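Local coordinates for Trypsin/chymotrypsin inhibitor (Alocasia macrorrhizos, PDB 5YCZ), which inhibits the serine proteases trypsin and alpha-chymotrypsin as a homodimeric, Kunitz-type protein with a beta-trefoil fold, at residues R14-A20 with R54-P60; L41-Q45 with N163-N167; E70-I76 with S114-K120. All coordinates share one frame; numbering follows the deposited sequence.

How the contacts relate
Contact 3 is the buried one, with ten of its fourteen touching residues buried and its centre about 7 Å from the chain's centre; contacts 1 and 2 are partly buried and lie farther out. Contacts 1 and 3 meet through neighbouring strands 55-60 and 74-77, where Phe59 O lies 2.8 Å from Tyr75 N, a probable hydrogen bond. Contacts 2 and 3 reach the same sheet through 42-45, 164-168 and 116-120 but do not touch, centres about 18 Å apart. Each joins inclined strands through backbone hydrogen bonding and bridging water. Contact 1 adds aromatic, proline and arginine packing, contact 2 mainly aliphatic groups with amides beside them, and contact 3 a glutamate bound to a backbone N-H.

Contact 1: R14-A20 with R54-P60; sequences RGQLYYA and RPLAFFP
The Arg14 guanidinium has Pro60 over one face, with Pro60 CD 3.2 Å above its plane and offset toward the rim. Its chain, with CG anti to the backbone N (chi1 159°), passes Phe58 O and bends at chi3 to lie across the proline. NH2 of Arg14 reaches Pro60 O at 2.8 Å, but an N-H...O angle of 128° makes this a weak hydrogen bond; the stronger partner of NH2 is Asp65 O, outside the segments. The Tyr19 ring meets the Arg54 carbonyl carbon edge-on and in plane, while Tyr19 CE1 comes to 3.4 Å from Pro55 CG. Phe59 turns a ring edge to Arg14 NH1, and the edge of Phe58 faces Tyr18 CB. On the backbone, Tyr18 and Leu56 form an antiparallel hydrogen-bonded pair, each N lying 2.8 Å from the other's O. Gly15, at a positive phi of 86°, donates its N to Phe58 O at 3.2 Å, and a water joins Ala20 N to Arg54 O. The Leu56-Ala57 peptide is the predicted reactive bond; both residues are buried in this structure. Strand 55-60 lies between 18-22 and 74-77, and Leu56 and Phe58 both pack on Ile76 of the latter. On the far side of 18-22 runs strand 176-180, whose Phe178 meets the Phe58 ring with planes nearly perpendicular.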
loop_
_atom_site.group_PDB
_atom_site.type_symbol
_atom_site.label_atom_id
_atom_site.label_comp_id
_atom_site.label_asym_id
_atom_site.label_seq_id
_atom_site.Cartn_x
_atom_site.Cartn_y
_atom_site.Cartn_z
ATOM N N ARG A 14 -3.549 9.760 9.601
ATOM C CA ARG A 14 -2.457 9.009 9.007
ATOM C C ARG A 14 -2.934 7.603 8.668
ATOM O O ARG A 14 -3.537 6.921 9.505
ATOM C CB ARG A 14 -1.268 8.952 9.958
ATOM C CG ARG A 14 -0.321 7.813 9.657
ATOM C CD ARG A 14 0.640 7.577 10.802
ATOM N NE ARG A 14 1.525 8.717 10.987
ATOM C CZ ARG A 14 2.804 8.739 10.615
ATOM N NH1 ARG A 14 3.356 7.677 10.024
ATOM N NH2 ARG A 14 3.529 9.832 10.830
ATOM N N GLY A 15 -2.683 7.178 7.427
ATOM C CA GLY A 15 -2.965 5.833 6.998
ATOM C C GLY A 15 -4.373 5.589 6.506
ATOM O O GLY A 15 -4.588 4.612 5.783
ATOM N N GLN A 16 -5.344 6.420 6.884
ATOM C CA GLN A 16 -6.694 6.209 6.382
ATOM C C GLN A 16 -6.772 6.551 4.892
ATOM O O GLN A 16 -5.900 7.225 4.334
ATOM C CB GLN A 16 -7.705 7.040 7.170
ATOM C CG GLN A 16 -7.594 6.910 8.682
ATOM C CD GLN A 16 -7.780 5.499 9.180
ATOM O OE1 GLN A 16 -8.848 4.909 9.020
ATOM N NE2 GLN A 16 -6.740 4.947 9.803
ATOM N N LEU A 17 -7.845 6.083 4.246
ATOM C CA LEU A 17 -7.970 6.167 2.797
ATOM C C LEU A 17 -8.737 7.414 2.403
ATOM O O LEU A 17 -9.835 7.642 2.906
ATOM C CB LEU A 17 -8.698 4.949 2.234
ATOM C CG LEU A 17 -8.234 3.545 2.577
ATOM C CD1 LEU A 17 -8.836 2.578 1.569
ATOM C CD2 LEU A 17 -6.732 3.474 2.578
ATOM N N TYR A 18 -8.184 8.185 1.462
ATOM C CA TYR A 18 -8.827 9.385 0.943
ATOM C C TYR A 18 -8.678 9.444 -0.574
ATOM O O TYR A 18 -7.612 9.153 -1.112
ATOM C CB TYR A 18 -8.222 10.661 1.548
ATOM C CG TYR A 18 -8.257 10.758 3.063
ATOM C CD1 TYR A 18 -7.369 10.030 3.852
ATOM C CD2 TYR A 18 -9.166 11.596 3.705
ATOM C CE1 TYR A 18 -7.407 10.112 5.242
ATOM C CE2 TYR A 18 -9.197 11.690 5.077
ATOM C CZ TYR A 18 -8.324 10.944 5.837
ATOM O OH TYR A 18 -8.364 11.034 7.199
ATOM N N TYR A 19 -9.741 9.831 -1.255
ATOM C CA TYR A 19 -9.695 10.075 -2.683
ATOM C C TYR A 19 -9.244 11.509 -2.949
ATOM O O TYR A 19 -9.689 12.441 -2.271
ATOM C CB TYR A 19 -11.071 9.877 -3.318
ATOM C CG TYR A 19 -11.665 8.484 -3.257
ATOM C CD1 TYR A 19 -10.964 7.373 -3.708
ATOM C CD2 TYR A 19 -12.966 8.294 -2.792
ATOM C CE1 TYR A 19 -11.537 6.107 -3.663
ATOM C CE2 TYR A 19 -13.547 7.039 -2.754
ATOM C CZ TYR A 19 -12.830 5.950 -3.185
ATOM O OH TYR A 19 -13.419 4.707 -3.131
ATOM N N ALA A 20 -8.395 11.690 -3.971
ATOM C CA ALA A 20 -7.924 13.020 -4.364
ATOM C C ALA A 20 -8.782 13.538 -5.512
ATOM O O ALA A 20 -8.408 13.474 -6.679
ATOM C CB ALA A 20 -6.448 12.992 -4.744
ATOM N N ARG A 54 -8.623 6.389 -7.430
ATOM C CA ARG A 54 -8.311 5.345 -6.468
ATOM C C ARG A 54 -7.897 5.949 -5.134
ATOM O O ARG A 54 -7.455 7.103 -5.072
ATOM C CB ARG A 54 -7.189 4.438 -6.989
ATOM C CG ARG A 54 -7.701 3.404 -7.945
ATOM C CD ARG A 54 -6.556 2.574 -8.442
ATOM N NE ARG A 54 -6.829 2.082 -9.780
ATOM C CZ ARG A 54 -7.234 0.847 -10.049
ATOM N NH1 ARG A 54 -7.396 -0.034 -9.060
ATOM N NH2 ARG A 54 -7.466 0.490 -11.313
ATOM N N PRO A 55 -8.021 5.194 -4.047
ATOM C CA PRO A 55 -7.734 5.761 -2.721
ATOM C C PRO A 55 -6.242 5.957 -2.485
ATOM O O PRO A 55 -5.415 5.116 -2.852
ATOM C CB PRO A 55 -8.305 4.718 -1.753
ATOM C CG PRO A 55 -9.209 3.859 -2.577
ATOM C CD PRO A 55 -8.652 3.868 -3.966
ATOM N N LEU A 56 -5.913 7.068 -1.842
ATOM C CA LEU A 56 -4.572 7.353 -1.373
ATOM C C LEU A 56 -4.540 7.329 0.145
ATOM O O LEU A 56 -5.565 7.470 0.816
ATOM C CB LEU A 56 -4.093 8.717 -1.874
ATOM C CG LEU A 56 -3.981 8.828 -3.387
ATOM C CD1 LEU A 56 -4.227 10.241 -3.821
ATOM C CD2 LEU A 56 -2.608 8.369 -3.837
ATOM N N ALA A 57 -3.344 7.150 0.685
ATOM C CA ALA A 57 -3.125 7.324 2.109
ATOM C C ALA A 57 -1.797 8.031 2.299
ATOM O O ALA A 57 -0.892 7.896 1.468
ATOM C CB ALA A 57 -3.149 5.993 2.857
ATOM N N PHE A 58 -1.697 8.800 3.390
ATOM C CA PHE A 58 -0.580 9.701 3.646
ATOM C C PHE A 58 0.121 9.353 4.947
ATOM O O PHE A 58 -0.500 8.912 5.914
ATOM C CB PHE A 58 -1.042 11.135 3.714
ATOM C CG PHE A 58 -1.896 11.524 2.569
ATOM C CD1 PHE A 58 -1.326 12.018 1.409
ATOM C CD2 PHE A 58 -3.272 11.362 2.632
ATOM C CE1 PHE A 58 -2.115 12.369 0.335
ATOM C CE2 PHE A 58 -4.073 11.708 1.573
ATOM C CZ PHE A 58 -3.501 12.212 0.414
ATOM N N PHE A 59 1.433 9.593 4.963
ATOM C CA PHE A 59 2.302 9.153 6.047
ATOM C C PHE A 59 3.270 10.283 6.367
ATOM O O PHE A 59 4.309 10.424 5.704
ATOM C CB PHE A 59 3.045 7.875 5.667
ATOM C CG PHE A 59 2.129 6.727 5.398
ATOM C CD1 PHE A 59 1.564 6.554 4.144
ATOM C CD2 PHE A 59 1.795 5.842 6.416
ATOM C CE1 PHE A 59 0.682 5.493 3.903
ATOM C CE2 PHE A 59 0.920 4.783 6.196
ATOM C CZ PHE A 59 0.366 4.601 4.937
ATOM N N PRO A 60 2.954 11.116 7.359
ATOM C CA PRO A 60 3.858 12.210 7.708
ATOM C C PRO A 60 5.212 11.653 8.098
ATOM O O PRO A 60 5.303 10.636 8.787
ATOM C CB PRO A 60 3.164 12.875 8.899
ATOM C CG PRO A 60 1.769 12.388 8.853
ATOM C CD PRO A 60 1.827 11.024 8.295
HETATM O O HOH W 1 -8.091 9.589 -6.239
#

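Contact 2: L41-Q45 with N163-N167; sequences LNVAQ and NVLLN
Gln45 N donates to Val164 O at 2.9 Å with an N-H...O angle of 155°, the single direct hydrogen bond between two strand segments whose axes are inclined at 116° and approach to 4.7 Å. The same carbonyl oxygen also receives a CA-H contact from Ala44. Two residues back from Gln45 and two on from Val164, a water spans the gap between the backbones: it donates to Val43 O at 2.6 Å and accepts from Leu166 N at 2.9 Å.

Among the side chains, the two methyls of Leu165 meet different residues of 41-45. CD2 of Leu165 settles 3.7 Å from Ala44 CB and also touches Val43 O, while CD1 of Leu165 lies 4.0 Å from Asn42 ND2. The amide of Asn42 takes its polar partner from another strand: Asn42 OD1 is hydrogen-bonded to Thr100 OG1 of strand 98-100. Val43 CG1 meets Leu166 CD1 at 3.8 Å, the two side chains crossing at a slant. Gln45 and Val164 instead run alongside each other in the same direction, Gln45 CB being 3.9 Å from Val164 CG1. Setting CG opposite the backbone N (chi1 169°), Gln45 extends past the valine, and its NE2 is bound by Gly28 O. Both Gln45 and Val164 also rest on Leu157 of strand 153-159.

Strand 42-45 thus sits between 30-33 and 164-168, joining an early strand to a late one across 117 intervening residues. Such a closure, between steeply inclined strands from the two ends of the chain, is consistent with the beta-trefoil fold of the Kunitz-type inhibitor family to which this protein belongs.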
loop_
_atom_site.group_PDB
_atom_site.type_symbol
_atom_site.label_atom_id
_atom_site.label_comp_id
_atom_site.label_asym_id
_atom_site.label_seq_id
_atom_site.Cartn_x
_atom_site.Cartn_y
_atom_site.Cartn_z
ATOM N N LEU A 41 4.202 1.571 -12.950
ATOM C CA LEU A 41 3.090 2.488 -13.124
ATOM C C LEU A 41 3.506 3.888 -12.698
ATOM O O LEU A 41 4.353 4.061 -11.813
ATOM C CB LEU A 41 1.883 2.032 -12.304
ATOM C CG LEU A 41 1.599 0.530 -12.357
ATOM C CD1 LEU A 41 0.340 0.244 -11.587
ATOM C CD2 LEU A 41 1.443 0.070 -13.794
ATOM N N ASN A 42 2.918 4.888 -13.356
ATOM C CA ASN A 42 3.038 6.288 -12.975
ATOM C C ASN A 42 1.725 6.784 -12.380
ATOM O O ASN A 42 0.653 6.229 -12.630
ATOM C CB ASN A 42 3.409 7.169 -14.178
ATOM C CG ASN A 42 4.654 6.717 -14.858
ATOM O OD1 ASN A 42 5.670 6.453 -14.213
ATOM N ND2 ASN A 42 4.594 6.608 -16.170
ATOM N N VAL A 43 1.813 7.859 -11.608
ATOM C CA VAL A 43 0.615 8.511 -11.096
ATOM C C VAL A 43 -0.036 9.306 -12.220
ATOM O O VAL A 43 0.625 10.090 -12.911
ATOM C CB VAL A 43 0.960 9.392 -9.891
ATOM C CG1 VAL A 43 -0.305 9.989 -9.256
ATOM C CG2 VAL A 43 1.654 8.520 -8.869
ATOM N N ALA A 44 -1.334 9.090 -12.420
ATOM C CA ALA A 44 -2.069 9.664 -13.541
ATOM C C ALA A 44 -3.440 10.130 -13.077
ATOM O O ALA A 44 -3.983 9.624 -12.095
ATOM C CB ALA A 44 -2.236 8.654 -14.684
ATOM N N GLN A 45 -4.009 11.094 -13.795
ATOM C CA GLN A 45 -5.392 11.490 -13.562
ATOM C C GLN A 45 -6.321 10.570 -14.343
ATOM O O GLN A 45 -6.200 10.457 -15.571
ATOM C CB GLN A 45 -5.639 12.950 -13.967
ATOM C CG GLN A 45 -7.119 13.342 -13.992
ATOM C CD GLN A 45 -7.375 14.829 -14.217
ATOM O OE1 GLN A 45 -7.252 15.353 -15.338
ATOM N NE2 GLN A 45 -7.775 15.512 -13.145
ATOM N N ASN A 163 -1.882 9.246 -21.198
ATOM C CA ASN A 163 -2.383 9.597 -19.889
ATOM C C ASN A 163 -2.011 11.018 -19.532
ATOM O O ASN A 163 -1.077 11.608 -20.089
ATOM C CB ASN A 163 -1.854 8.641 -18.837
ATOM C CG ASN A 163 -2.433 7.258 -18.998
ATOM O OD1 ASN A 163 -1.784 6.354 -19.529
ATOM N ND2 ASN A 163 -3.677 7.096 -18.578
ATOM N N VAL A 164 -2.788 11.561 -18.602
ATOM C CA VAL A 164 -2.474 12.817 -17.938
ATOM C C VAL A 164 -1.648 12.488 -16.702
ATOM O O VAL A 164 -2.077 11.710 -15.845
ATOM C CB VAL A 164 -3.754 13.567 -17.570
ATOM C CG1 VAL A 164 -3.447 14.725 -16.682
ATOM C CG2 VAL A 164 -4.450 14.012 -18.845
ATOM N N LEU A 165 -0.446 13.028 -16.633
ATOM C CA LEU A 165 0.465 12.714 -15.543
ATOM C C LEU A 165 0.598 13.955 -14.665
ATOM O O LEU A 165 -0.062 14.976 -14.903
ATOM C CB LEU A 165 1.811 12.210 -16.093
ATOM C CG LEU A 165 1.795 10.890 -16.910
ATOM C CD1 LEU A 165 3.116 10.221 -16.836
ATOM C CD2 LEU A 165 0.768 9.896 -16.419
ATOM N N LEU A 166 1.420 13.856 -13.619
ATOM C CA LEU A 166 1.698 14.981 -12.727
ATOM C C LEU A 166 3.146 15.411 -12.897
ATOM O O LEU A 166 4.052 14.628 -12.614
ATOM C CB LEU A 166 1.448 14.611 -11.268
ATOM C CG LEU A 166 0.009 14.207 -10.886
ATOM C CD1 LEU A 166 -0.026 13.805 -9.412
ATOM C CD2 LEU A 166 -0.984 15.337 -11.158
ATOM N N ASN A 167 3.362 16.642 -13.346
ATOM C CA ASN A 167 4.703 17.211 -13.427
ATOM C C ASN A 167 4.777 18.436 -12.529
ATOM O O ASN A 167 3.825 18.763 -11.822
ATOM C CB ASN A 167 5.072 17.562 -14.877
ATOM C CG ASN A 167 4.225 18.705 -15.455
ATOM O OD1 ASN A 167 3.097 18.949 -15.027
ATOM N ND2 ASN A 167 4.755 19.364 -16.473
HETATM O O HOH W 2 2.854 11.443 -12.952
#

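Contact 3: E70-I76 with S114-K120; sequences EGSTLYI and SRFAIRK
Leu74 packs against the Phe116 carbonyl oxygen, starting from CB, 4.1 Å from Phe116 O. A chi1 of 47° puts CG in the crowded position between N and carbonyl carbon, and brings Leu74 CG to 3.3 Å from Phe116 O. From there CD1 continues along that carbonyl toward Phe116 CB, whereas CD2 turns to Ile118 CD1 at 3.6 Å. Ile76 reaches the same phenylalanine, its CD1 lying 3.7 Å from Phe116 CB. Between the backbones, Leu74 and Phe116 form a single antiparallel hydrogen-bonded pair: Leu74 N lies 2.6 Å from Phe116 O, and Phe116 N answers to Leu74 O with an almost straight N-H...O angle of 173°. Gly71 N adds a bond to Ile118 O at 2.9 Å, and one water links Ser72 O with Ile118 N while another links Ile76 N with Ser114 O. Gly71 CA lies over one face of the Arg119 guanidinium. At the Lys120 end, Glu70 OE2 accepts Lys120 N at 3.1 Å from the anti side, well out of the carboxylate plane and by a bent bond.

Backbone bonds and aliphatic packing therefore hold these segments together; the Glu70 carboxylate serves a peptide N-H, not the Lys120 ammonium, and Arg115 pairs with Glu61 outside the contact.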
loop_
_atom_site.group_PDB
_atom_site.type_symbol
_atom_site.label_atom_id
_atom_site.label_comp_id
_atom_site.label_asym_id
_atom_site.label_seq_id
_atom_site.Cartn_x
_atom_site.Cartn_y
_atom_site.Cartn_z
ATOM N N GLU A 70 -0.056 20.863 7.144
ATOM C CA GLU A 70 0.321 21.713 6.031
ATOM C C GLU A 70 1.813 22.027 6.046
ATOM O O GLU A 70 2.391 22.342 7.087
ATOM C CB GLU A 70 -0.466 23.006 6.125
ATOM C CG GLU A 70 -1.070 23.470 4.866
ATOM C CD GLU A 70 -2.219 24.369 5.170
ATOM O OE1 GLU A 70 -2.803 24.178 6.260
ATOM O OE2 GLU A 70 -2.533 25.254 4.342
ATOM N N GLY A 71 2.434 21.950 4.876
ATOM C CA GLY A 71 3.830 22.275 4.736
ATOM C C GLY A 71 4.812 21.241 5.253
ATOM O O GLY A 71 5.996 21.347 4.944
ATOM N N SER A 72 4.383 20.253 6.029
ATOM C CA SER A 72 5.305 19.255 6.558
ATOM C C SER A 72 5.407 18.041 5.638
ATOM O O SER A 72 4.404 17.588 5.080
ATOM C CB SER A 72 4.858 18.808 7.948
ATOM O OG SER A 72 4.717 19.924 8.807
ATOM N N THR A 73 6.618 17.495 5.499
ATOM C CA THR A 73 6.830 16.463 4.482
ATOM C C THR A 73 6.162 15.155 4.887
ATOM O O THR A 73 6.031 14.831 6.073
ATOM C CB THR A 73 8.326 16.212 4.197
ATOM O OG1 THR A 73 9.060 15.993 5.409
ATOM C CG2 THR A 73 8.951 17.363 3.435
ATOM N N LEU A 74 5.720 14.410 3.871
ATOM C CA LEU A 74 5.073 13.123 4.063
ATOM C C LEU A 74 5.339 12.235 2.862
ATOM O O LEU A 74 5.847 12.678 1.829
ATOM C CB LEU A 74 3.576 13.284 4.245
ATOM C CG LEU A 74 2.983 14.209 3.194
ATOM C CD1 LEU A 74 2.694 13.453 1.913
ATOM C CD2 LEU A 74 1.700 14.825 3.715
ATOM N N TYR A 75 4.908 10.989 2.987
ATOM C CA TYR A 75 4.868 10.048 1.883
ATOM C C TYR A 75 3.433 9.813 1.459
ATOM O O TYR A 75 2.491 9.960 2.248
ATOM C CB TYR A 75 5.480 8.713 2.273
ATOM C CG TYR A 75 6.795 8.865 2.941
ATOM C CD1 TYR A 75 7.851 9.440 2.270
ATOM C CD2 TYR A 75 6.979 8.455 4.254
ATOM C CE1 TYR A 75 9.075 9.595 2.882
ATOM C CE2 TYR A 75 8.192 8.599 4.875
ATOM C CZ TYR A 75 9.246 9.170 4.185
ATOM O OH TYR A 75 10.477 9.331 4.781
ATOM N N ILE A 76 3.280 9.418 0.202
ATOM C CA ILE A 76 1.976 9.173 -0.388
ATOM C C ILE A 76 2.022 7.819 -1.071
ATOM O O ILE A 76 3.027 7.461 -1.696
ATOM C CB ILE A 76 1.585 10.267 -1.408
ATOM C CG1 ILE A 76 1.796 11.661 -0.823
ATOM C CG2 ILE A 76 0.129 10.088 -1.870
ATOM C CD1 ILE A 76 1.663 12.793 -1.848
ATOM N N SER A 114 10.860 10.836 -2.643
ATOM C CA SER A 114 9.519 10.434 -2.255
ATOM C C SER A 114 8.895 11.377 -1.223
ATOM O O SER A 114 7.825 11.070 -0.690
ATOM C CB SER A 114 9.523 8.993 -1.728
ATOM O OG SER A 114 10.696 8.709 -0.993
ATOM N N ARG A 115 9.519 12.518 -0.944
ATOM C CA ARG A 115 9.006 13.439 0.061
ATOM C C ARG A 115 8.118 14.487 -0.600
ATOM O O ARG A 115 8.578 15.277 -1.433
ATOM C CB ARG A 115 10.141 14.111 0.826
ATOM C CG ARG A 115 10.774 13.242 1.891
ATOM C CD ARG A 115 12.234 13.627 2.051
ATOM N NE ARG A 115 12.842 12.941 3.178
ATOM C CZ ARG A 115 14.143 12.963 3.452
ATOM N NH1 ARG A 115 14.979 13.633 2.675
ATOM N NH2 ARG A 115 14.608 12.292 4.494
ATOM N N PHE A 116 6.855 14.506 -0.206
ATOM C CA PHE A 116 5.913 15.497 -0.686
ATOM C C PHE A 116 5.373 16.275 0.507
ATOM O O PHE A 116 5.439 15.816 1.652
ATOM C CB PHE A 116 4.774 14.832 -1.474
ATOM C CG PHE A 116 5.240 14.070 -2.673
ATOM C CD1 PHE A 116 5.765 12.784 -2.541
ATOM C CD2 PHE A 116 5.174 14.636 -3.931
ATOM C CE1 PHE A 116 6.208 12.076 -3.646
ATOM C CE2 PHE A 116 5.617 13.936 -5.045
ATOM C CZ PHE A 116 6.128 12.649 -4.909
ATOM N N ALA A 117 4.864 17.475 0.232
ATOM C CA ALA A 117 4.120 18.246 1.214
ATOM C C ALA A 117 2.820 18.714 0.586
ATOM O O ALA A 117 2.713 18.816 -0.638
ATOM C CB ALA A 117 4.919 19.447 1.718
ATOM N N ILE A 118 1.830 18.986 1.434
ATOM C CA ILE A 118 0.545 19.532 1.011
ATOM C C ILE A 118 0.370 20.933 1.581
ATOM O O ILE A 118 0.689 21.196 2.746
ATOM C CB ILE A 118 -0.628 18.632 1.441
ATOM C CG1 ILE A 118 -0.452 17.233 0.868
ATOM C CG2 ILE A 118 -1.962 19.223 0.980
ATOM C CD1 ILE A 118 -1.017 16.146 1.759
ATOM N N ARG A 119 -0.173 21.821 0.759
ATOM C CA ARG A 119 -0.365 23.219 1.102
ATOM C C ARG A 119 -1.725 23.667 0.595
ATOM O O ARG A 119 -2.236 23.127 -0.390
ATOM C CB ARG A 119 0.736 24.104 0.489
ATOM C CG ARG A 119 2.110 23.847 1.061
ATOM C CD ARG A 119 3.018 25.065 0.939
ATOM N NE ARG A 119 3.686 25.350 2.208
ATOM C CZ ARG A 119 4.805 24.756 2.607
ATOM N NH1 ARG A 119 5.384 23.840 1.825
ATOM N NH2 ARG A 119 5.345 25.079 3.782
ATOM N N LYS A 120 -2.298 24.672 1.267
ATOM C CA LYS A 120 -3.539 25.295 0.811
ATOM C C LYS A 120 -3.319 26.054 -0.493
ATOM O O LYS A 120 -2.213 26.486 -0.813
ATOM C CB LYS A 120 -4.098 26.247 1.881
ATOM C CG LYS A 120 -5.633 26.222 2.037
ATOM C CD LYS A 120 -6.074 26.217 3.504
ATOM C CE LYS A 120 -7.554 25.815 3.687
ATOM N NZ LYS A 120 -7.884 25.499 5.118
HETATM O O HOH W 3 2.265 18.243 3.953
HETATM O O HOH W 4 5.919 9.262 -1.383
#